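Local coordinates for protein ribokinase (Thermotoga maritima, PDB 1VM7) that probably catalyses the ATP- and magnesium-dependent phosphorylation of D-ribose at O-5, yielding D-ribose 5-phosphate and ADP, at residues V16-G21 and G68-T73; Q57-A62 and E89-T94. All coordinates share one frame; numbering follows the deposited sequence.

How the contacts relate
Contacts 1 and 2 lie with their centres about 8 Å apart, on the same side of the chain's centre, and alternate along the sequence: 16-21, 57-62, 68-73, then 89-94. Contact 1 pairs strands 17-20 and 69-75 in the larger sheet; contact 2 sets helix 53-65 against the turn that leads from helix 79-90 into strand 93-98, the outermost strand on that side and the neighbour of 69-75. They meet directly, since Phe71 N lies 2.8 Å from Thr94 O, a probable hydrogen bond, and Phe71 CB packs 3.5 Å from Ile93 CG2. Together they form one layered edge of the kinase fold, beside the helix whose start carries predicted substrate-binding residues.

Contact 1 of 2, residues V16-G21 and G68-T73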
ATOM      1  N   VAL A  16     -22.539  28.647   6.960  1.00 35.32           N
ATOM      2  CA  VAL A  16     -21.360  27.898   7.381  1.00 34.36           C
ATOM      3  C   VAL A  16     -21.523  26.448   6.975  1.00 33.50           C
ATOM      4  O   VAL A  16     -22.570  25.848   7.226  1.00 32.78           O
ATOM      5  CB  VAL A  16     -21.104  28.001   8.906  1.00 34.39           C
ATOM      6  CG1 VAL A  16     -20.001  27.045   9.327  1.00 34.13           C
ATOM      7  CG2 VAL A  16     -20.740  29.416   9.277  1.00 33.26           C
ATOM      8  N   ILE A  17     -20.480  25.911   6.340  1.00 32.98           N
ATOM      9  CA  ILE A  17     -20.480  24.536   5.810  1.00 32.59           C
ATOM     10  C   ILE A  17     -19.634  23.570   6.669  1.00 32.83           C
ATOM     11  O   ILE A  17     -18.484  23.853   7.028  1.00 32.22           O
ATOM     12  CB  ILE A  17     -19.916  24.469   4.354  1.00 32.12           C
ATOM     13  CG1 ILE A  17     -20.751  25.313   3.387  1.00 31.14           C
ATOM     14  CG2 ILE A  17     -19.795  22.996   3.884  1.00 31.72           C
ATOM     15  CD1 ILE A  17     -20.146  25.439   1.989  1.00 31.66           C
ATOM     16  N   SER A  18     -20.229  22.426   6.985  1.00 32.89           N
ATOM     17  CA  SER A  18     -19.525  21.312   7.572  1.00 33.00           C
ATOM     18  C   SER A  18     -19.597  20.126   6.642  1.00 33.29           C
ATOM     19  O   SER A  18     -20.623  19.888   6.006  1.00 33.98           O
ATOM     20  CB  SER A  18     -20.154  20.920   8.893  1.00 33.11           C
ATOM     21  OG  SER A  18     -19.939  21.917   9.860  1.00 34.16           O
ATOM     22  N   VAL A  19     -18.493  19.394   6.539  1.00 33.46           N
ATOM     23  CA  VAL A  19     -18.462  18.114   5.858  1.00 33.24           C
ATOM     24  C   VAL A  19     -18.255  17.079   6.949  1.00 33.37           C
ATOM     25  O   VAL A  19     -17.428  17.273   7.832  1.00 33.03           O
ATOM     26  CB  VAL A  19     -17.305  17.943   4.794  1.00 32.64           C
ATOM     27  CG1 VAL A  19     -17.441  16.611   4.095  1.00 33.41           C
ATOM     28  CG2 VAL A  19     -17.314  19.019   3.766  1.00 33.50           C
ATOM     29  N   VAL A  20     -19.040  16.006   6.910  1.00 33.01           N
ATOM     30  CA  VAL A  20     -18.849  14.899   7.822  1.00 33.01           C
ATOM     31  C   VAL A  20     -18.611  13.666   6.956  1.00 32.90           C
ATOM     32  O   VAL A  20     -19.487  13.211   6.243  1.00 32.88           O
ATOM     33  CB  VAL A  20     -20.040  14.697   8.765  1.00 33.16           C
ATOM     34  CG1 VAL A  20     -19.768  13.509   9.684  1.00 34.33           C
ATOM     35  CG2 VAL A  20     -20.308  15.972   9.590  1.00 32.34           C
ATOM     36  N   GLY A  21     -17.403  13.147   6.994  1.00 32.42           N
ATOM     37  CA  GLY A  21     -17.037  12.118   6.064  1.00 32.53           C
ATOM     38  C   GLY A  21     -15.594  11.658   6.090  1.00 32.48           C
ATOM     39  O   GLY A  21     -14.872  11.766   7.082  1.00 31.79           O
ATOM     40  N   GLY A  68     -12.172  28.404   4.415  1.00 33.29           N
ATOM     41  CA  GLY A  68     -11.835  27.158   5.071  1.00 33.39           C
ATOM     42  C   GLY A  68     -12.985  26.189   4.966  1.00 33.76           C
ATOM     43  O   GLY A  68     -13.850  26.333   4.098  1.00 34.45           O
ATOM     44  N   CYS A  69     -12.994  25.193   5.847  1.00 33.90           N
ATOM     45  CA  CYS A  69     -14.083  24.228   5.910  1.00 34.00           C
ATOM     46  C   CYS A  69     -14.055  23.430   7.202  1.00 33.95           C
ATOM     47  O   CYS A  69     -13.008  22.989   7.642  1.00 34.66           O
ATOM     48  CB  CYS A  69     -14.046  23.290   4.712  1.00 34.15           C
ATOM     49  SG  CYS A  69     -15.534  22.183   4.504  1.00 34.84           S
ATOM     50  N   ARG A  70     -15.212  23.279   7.826  1.00 34.39           N
ATOM     51  CA  ARG A  70     -15.369  22.388   8.960  1.00 34.42           C
ATOM     52  C   ARG A  70     -15.564  20.984   8.406  1.00 34.40           C
ATOM     53  O   ARG A  70     -16.423  20.730   7.556  1.00 33.69           O
ATOM     54  CB  ARG A  70     -16.539  22.816   9.820  1.00 34.66           C
ATOM     55  CG  ARG A  70     -16.338  24.205  10.346  1.00 36.66           C
ATOM     56  CD  ARG A  70     -17.500  24.716  11.122  1.00 39.56           C
ATOM     57  NE  ARG A  70     -17.216  26.074  11.590  1.00 40.31           N
ATOM     58  CZ  ARG A  70     -17.724  26.620  12.693  1.00 41.84           C
ATOM     59  NH1 ARG A  70     -18.551  25.943  13.487  1.00 41.52           N
ATOM     60  NH2 ARG A  70     -17.392  27.869  13.009  1.00 42.41           N
ATOM     61  N   PHE A  71     -14.719  20.079   8.848  1.00 33.80           N
ATOM     62  CA  PHE A  71     -14.661  18.774   8.255  1.00 33.31           C
ATOM     63  C   PHE A  71     -14.449  17.801   9.372  1.00 34.13           C
ATOM     64  O   PHE A  71     -13.336  17.706   9.910  1.00 34.67           O
ATOM     65  CB  PHE A  71     -13.519  18.709   7.245  1.00 32.76           C
ATOM     66  CG  PHE A  71     -13.298  17.348   6.629  1.00 32.38           C
ATOM     67  CD1 PHE A  71     -14.368  16.449   6.408  1.00 31.05           C
ATOM     68  CD2 PHE A  71     -12.022  16.988   6.192  1.00 31.70           C
ATOM     69  CE1 PHE A  71     -14.172  15.229   5.830  1.00 29.14           C
ATOM     70  CE2 PHE A  71     -11.806  15.732   5.581  1.00 32.01           C
ATOM     71  CZ  PHE A  71     -12.903  14.858   5.409  1.00 32.01           C
ATOM     72  N   VAL A  72     -15.540  17.145   9.786  1.00 34.15           N
ATOM     73  CA  VAL A  72     -15.453  16.105  10.803  1.00 34.07           C
ATOM     74  C   VAL A  72     -15.060  14.840  10.083  1.00 33.64           C
ATOM     75  O   VAL A  72     -15.736  14.379   9.139  1.00 32.42           O
ATOM     76  CB  VAL A  72     -16.750  15.942  11.636  1.00 34.28           C
ATOM     77  CG1 VAL A  72     -16.560  14.878  12.725  1.00 34.23           C
ATOM     78  CG2 VAL A  72     -17.069  17.269  12.289  1.00 34.02           C
ATOM     79  N   THR A  73     -13.917  14.307  10.507  1.00 33.02           N
ATOM     80  CA  THR A  73     -13.334  13.141   9.834  1.00 32.68           C
ATOM     81  C   THR A  73     -12.436  12.423  10.832  1.00 32.54           C
ATOM     82  O   THR A  73     -11.904  13.031  11.741  1.00 31.29           O
ATOM     83  CB  THR A  73     -12.536  13.492   8.539  1.00 32.65           C
ATOM     84  OG1 THR A  73     -12.097  12.292   7.892  1.00 33.94           O
ATOM     85  CG2 THR A  73     -11.302  14.315   8.846  1.00 33.03           C
TER
HETATM   86  O   HOH W   1     -19.881  23.207  12.881  1.00 46.32           O
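Val19 lays its CB and CG1 against the CD1-CE1 side of the Phe71 ring, with CB 3.7 Å from CD1, and turns CG2 toward Cys69 SG at the same distance. Val19 and Phe71 are partners in a parallel beta pair, strands 17-20 and 69-75 of the larger sheet in this PfkB-family kinase; the axes of their portions here, 17-20 and 69-73, approach to 4.5 Å at 19°. The bonding ladder alternates as parallel strands require: Val19 N donates to Arg70 O (2.7 Å), Val19 O accepts from Val72 N, and Gly21 N reaches Val72 O at 3.0 Å. At the start of the pair the bond from Arg70 N to Ile17 O is weak, at 3.4 Å.

Side chains sort onto two faces. Val19 and Phe71 share the one covered by helix 53-65, where Phe71 touches Ala55, a predicted substrate-binding residue, and meets Tyr88 edge-to-face. Ser18, Val20, Arg70 and Val72 take the other. There the Arg70 side chain, extended from CG to NE, passes Ser18 OG and brings one face of its guanidinium under Val16 CG1, 3.7 Å from NE. A water in the guanidinium plane accepts from Arg70 NH1 and also bonds Ser18 OG. Replacing Arg70 by an alanine would probably uncover Val16 CG1 and cost this water its NH1 donor.

At the far end, Thr73 CB sits over one face of the Phe71 ring, toward its rim. Thr73 OG1, anti to the backbone N (chi1 -175°), is hydrogen-bonded to Ser23 OG and also donates to Gly21 O at 2.9 Å, tilted 21° from the carbonyl plane.

Contact 2 of 2, residues Q57-A62 and E89-T94; sequences QAVTVA and EKLGIT
Val59 and Leu91 cross obliquely, the valine's CG1 meeting the leucine's CD1 at 3.6 Å, while Val59 and Ile93 stand at about a right angle, with CG2 4.0 Å from Ile93 CD1. The two branches of Val59 thus divide the work. CG1, anti to the backbone N (chi1 171°), takes the leucine; CG2, beside that N, faces the isoleucine and also lies near Leu91 CD1.

Ala62, one turn further along helix 53-65, points its CB into the notch between the same two residues. That methyl lies 3.4 Å from Leu91 O and 3.7 Å from Ile93 CG1, and it touches Leu91 CB as well. Ile93 CD1 reaches on to Ala62 CB and to the backbone at Val59 CA, so the end of the isoleucine rests on the helix surface between successive turns.

The opposing segment is the exit of helix 79-90, closed by a Schellman motif in which Gly92 has positive phi (73°) and its N bonds Glu89 O. This reversal sends the chain into strand 93-98, beside strand 69-75 in the sheet, an alpha-to-beta connection of the Rossmann-like PfkB core. Behind Ile93 the layer continues with Phe71, which Ala58 also touches. Val59 also touches Ile298 in a loop.

A water bridges the two backbones, donating to Ala62 O at 2.6 Å and, weakly, to Leu91 O at 3.3 Å.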
ATOM      1  N   GLN A  57     -14.337  16.881  -0.949  1.00 32.36           N
ATOM      2  CA  GLN A  57     -15.369  17.906  -0.862  1.00 32.32           C
ATOM      3  C   GLN A  57     -15.006  19.034   0.089  1.00 31.96           C
ATOM      4  O   GLN A  57     -15.241  20.199  -0.203  1.00 32.74           O
ATOM      5  CB  GLN A  57     -16.698  17.249  -0.514  1.00 32.24           C
ATOM      6  CG  GLN A  57     -17.179  16.393  -1.653  1.00 31.39           C
ATOM      7  CD  GLN A  57     -18.408  15.604  -1.353  1.00 30.25           C
ATOM      8  OE1 GLN A  57     -19.116  15.877  -0.391  1.00 33.94           O
ATOM      9  NE2 GLN A  57     -18.676  14.609  -2.176  1.00 29.04           N
ATOM     10  N   ALA A  58     -14.443  18.705   1.240  1.00 32.81           N
ATOM     11  CA  ALA A  58     -13.975  19.732   2.176  1.00 31.91           C
ATOM     12  C   ALA A  58     -12.901  20.616   1.537  1.00 32.27           C
ATOM     13  O   ALA A  58     -12.922  21.848   1.661  1.00 33.24           O
ATOM     14  CB  ALA A  58     -13.438  19.104   3.386  1.00 31.81           C
ATOM     15  N   VAL A  59     -11.945  19.988   0.879  1.00 32.23           N
ATOM     16  CA  VAL A  59     -10.861  20.723   0.199  1.00 31.93           C
ATOM     17  C   VAL A  59     -11.435  21.610  -0.914  1.00 31.66           C
ATOM     18  O   VAL A  59     -10.933  22.715  -1.166  1.00 31.23           O
ATOM     19  CB  VAL A  59      -9.794  19.753  -0.370  1.00 31.71           C
ATOM     20  CG1 VAL A  59      -8.776  20.488  -1.274  1.00 32.78           C
ATOM     21  CG2 VAL A  59      -9.071  19.054   0.732  1.00 29.79           C
ATOM     22  N   THR A  60     -12.488  21.118  -1.575  1.00 30.81           N
ATOM     23  CA  THR A  60     -13.185  21.917  -2.557  1.00 31.25           C
ATOM     24  C   THR A  60     -13.824  23.137  -1.880  1.00 31.22           C
ATOM     25  O   THR A  60     -13.653  24.259  -2.341  1.00 30.87           O
ATOM     26  CB  THR A  60     -14.217  21.065  -3.379  1.00 31.05           C
ATOM     27  OG1 THR A  60     -13.530  19.990  -4.049  1.00 31.41           O
ATOM     28  CG2 THR A  60     -14.893  21.892  -4.384  1.00 29.81           C
ATOM     29  N   VAL A  61     -14.540  22.904  -0.788  1.00 31.27           N
ATOM     30  CA  VAL A  61     -15.202  23.968  -0.074  1.00 31.65           C
ATOM     31  C   VAL A  61     -14.197  25.042   0.338  1.00 31.71           C
ATOM     32  O   VAL A  61     -14.409  26.221   0.029  1.00 31.71           O
ATOM     33  CB  VAL A  61     -15.986  23.400   1.122  1.00 31.95           C
ATOM     34  CG1 VAL A  61     -16.391  24.518   2.069  1.00 32.09           C
ATOM     35  CG2 VAL A  61     -17.233  22.588   0.608  1.00 32.39           C
ATOM     36  N   ALA A  62     -13.092  24.614   0.957  1.00 31.31           N
ATOM     37  CA  ALA A  62     -12.055  25.499   1.449  1.00 31.91           C
ATOM     38  C   ALA A  62     -11.445  26.296   0.317  1.00 32.24           C
ATOM     39  O   ALA A  62     -11.357  27.526   0.389  1.00 31.98           O
ATOM     40  CB  ALA A  62     -10.967  24.697   2.207  1.00 31.77           C
ATOM     41  N   GLU A  89      -4.756  21.976   7.567  1.00 35.01           N
ATOM     42  CA  GLU A  89      -4.343  23.177   8.276  1.00 35.97           C
ATOM     43  C   GLU A  89      -4.104  24.324   7.311  1.00 35.40           C
ATOM     44  O   GLU A  89      -4.610  25.427   7.537  1.00 34.45           O
ATOM     45  CB  GLU A  89      -3.029  22.943   9.041  1.00 36.51           C
ATOM     46  CG  GLU A  89      -3.103  22.136  10.309  1.00 38.07           C
ATOM     47  CD  GLU A  89      -1.715  21.826  10.949  1.00 39.01           C
ATOM     48  OE1 GLU A  89      -0.633  22.138  10.325  1.00 40.23           O
ATOM     49  OE2 GLU A  89      -1.729  21.267  12.105  1.00 42.42           O
ATOM     50  N   LYS A  90      -3.298  24.067   6.273  1.00 35.48           N
ATOM     51  CA  LYS A  90      -2.991  25.067   5.263  1.00 35.79           C
ATOM     52  C   LYS A  90      -4.257  25.637   4.592  1.00 34.89           C
ATOM     53  O   LYS A  90      -4.269  26.805   4.232  1.00 34.07           O
ATOM     54  CB  LYS A  90      -2.070  24.480   4.206  1.00 36.52           C
ATOM     55  CG  LYS A  90      -0.659  24.318   4.660  1.00 39.66           C
ATOM     56  CD  LYS A  90       0.120  23.299   3.775  1.00 43.30           C
ATOM     57  CE  LYS A  90       0.010  23.621   2.284  1.00 46.22           C
ATOM     58  NZ  LYS A  90       0.114  25.096   2.008  1.00 45.29           N
ATOM     59  N   LEU A  91      -5.299  24.819   4.420  1.00 33.96           N
ATOM     60  CA  LEU A  91      -6.544  25.266   3.784  1.00 33.90           C
ATOM     61  C   LEU A  91      -7.624  25.772   4.757  1.00 33.92           C
ATOM     62  O   LEU A  91      -8.755  26.059   4.323  1.00 33.48           O
ATOM     63  CB  LEU A  91      -7.172  24.135   2.950  1.00 34.18           C
ATOM     64  CG  LEU A  91      -6.406  23.771   1.692  1.00 35.05           C
ATOM     65  CD1 LEU A  91      -6.866  22.437   1.133  1.00 37.87           C
ATOM     66  CD2 LEU A  91      -6.550  24.869   0.666  1.00 37.19           C
ATOM     67  N   GLY A  92      -7.306  25.848   6.048  1.00 32.81           N
ATOM     68  CA  GLY A  92      -8.262  26.307   7.041  1.00 32.58           C
ATOM     69  C   GLY A  92      -9.336  25.287   7.316  1.00 33.09           C
ATOM     70  O   GLY A  92     -10.469  25.653   7.621  1.00 32.98           O
ATOM     71  N   ILE A  93      -8.988  23.999   7.163  1.00 33.65           N
ATOM     72  CA  ILE A  93      -9.899  22.883   7.394  1.00 33.65           C
ATOM     73  C   ILE A  93      -9.642  22.322   8.811  1.00 34.64           C
ATOM     74  O   ILE A  93      -8.503  21.910   9.136  1.00 34.32           O
ATOM     75  CB  ILE A  93      -9.768  21.799   6.318  1.00 33.58           C
ATOM     76  CG1 ILE A  93     -10.128  22.351   4.940  1.00 33.38           C
ATOM     77  CG2 ILE A  93     -10.663  20.567   6.608  1.00 34.32           C
ATOM     78  CD1 ILE A  93      -9.542  21.535   3.773  1.00 33.46           C
ATOM     79  N   THR A  94     -10.700  22.393   9.642  1.00 34.09           N
ATOM     80  CA  THR A  94     -10.675  22.015  11.044  1.00 34.02           C
ATOM     81  C   THR A  94     -11.733  20.956  11.329  1.00 33.82           C
ATOM     82  O   THR A  94     -12.703  20.843  10.583  1.00 34.01           O
ATOM     83  CB  THR A  94     -10.952  23.223  11.939  1.00 33.83           C
ATOM     84  OG1 THR A  94     -12.231  23.816  11.627  1.00 33.50           O
ATOM     85  CG2 THR A  94      -9.846  24.258  11.744  1.00 35.31           C
TER
HETATM   86  O   HOH W   2     -10.120  28.479   2.474  1.00 18.81           O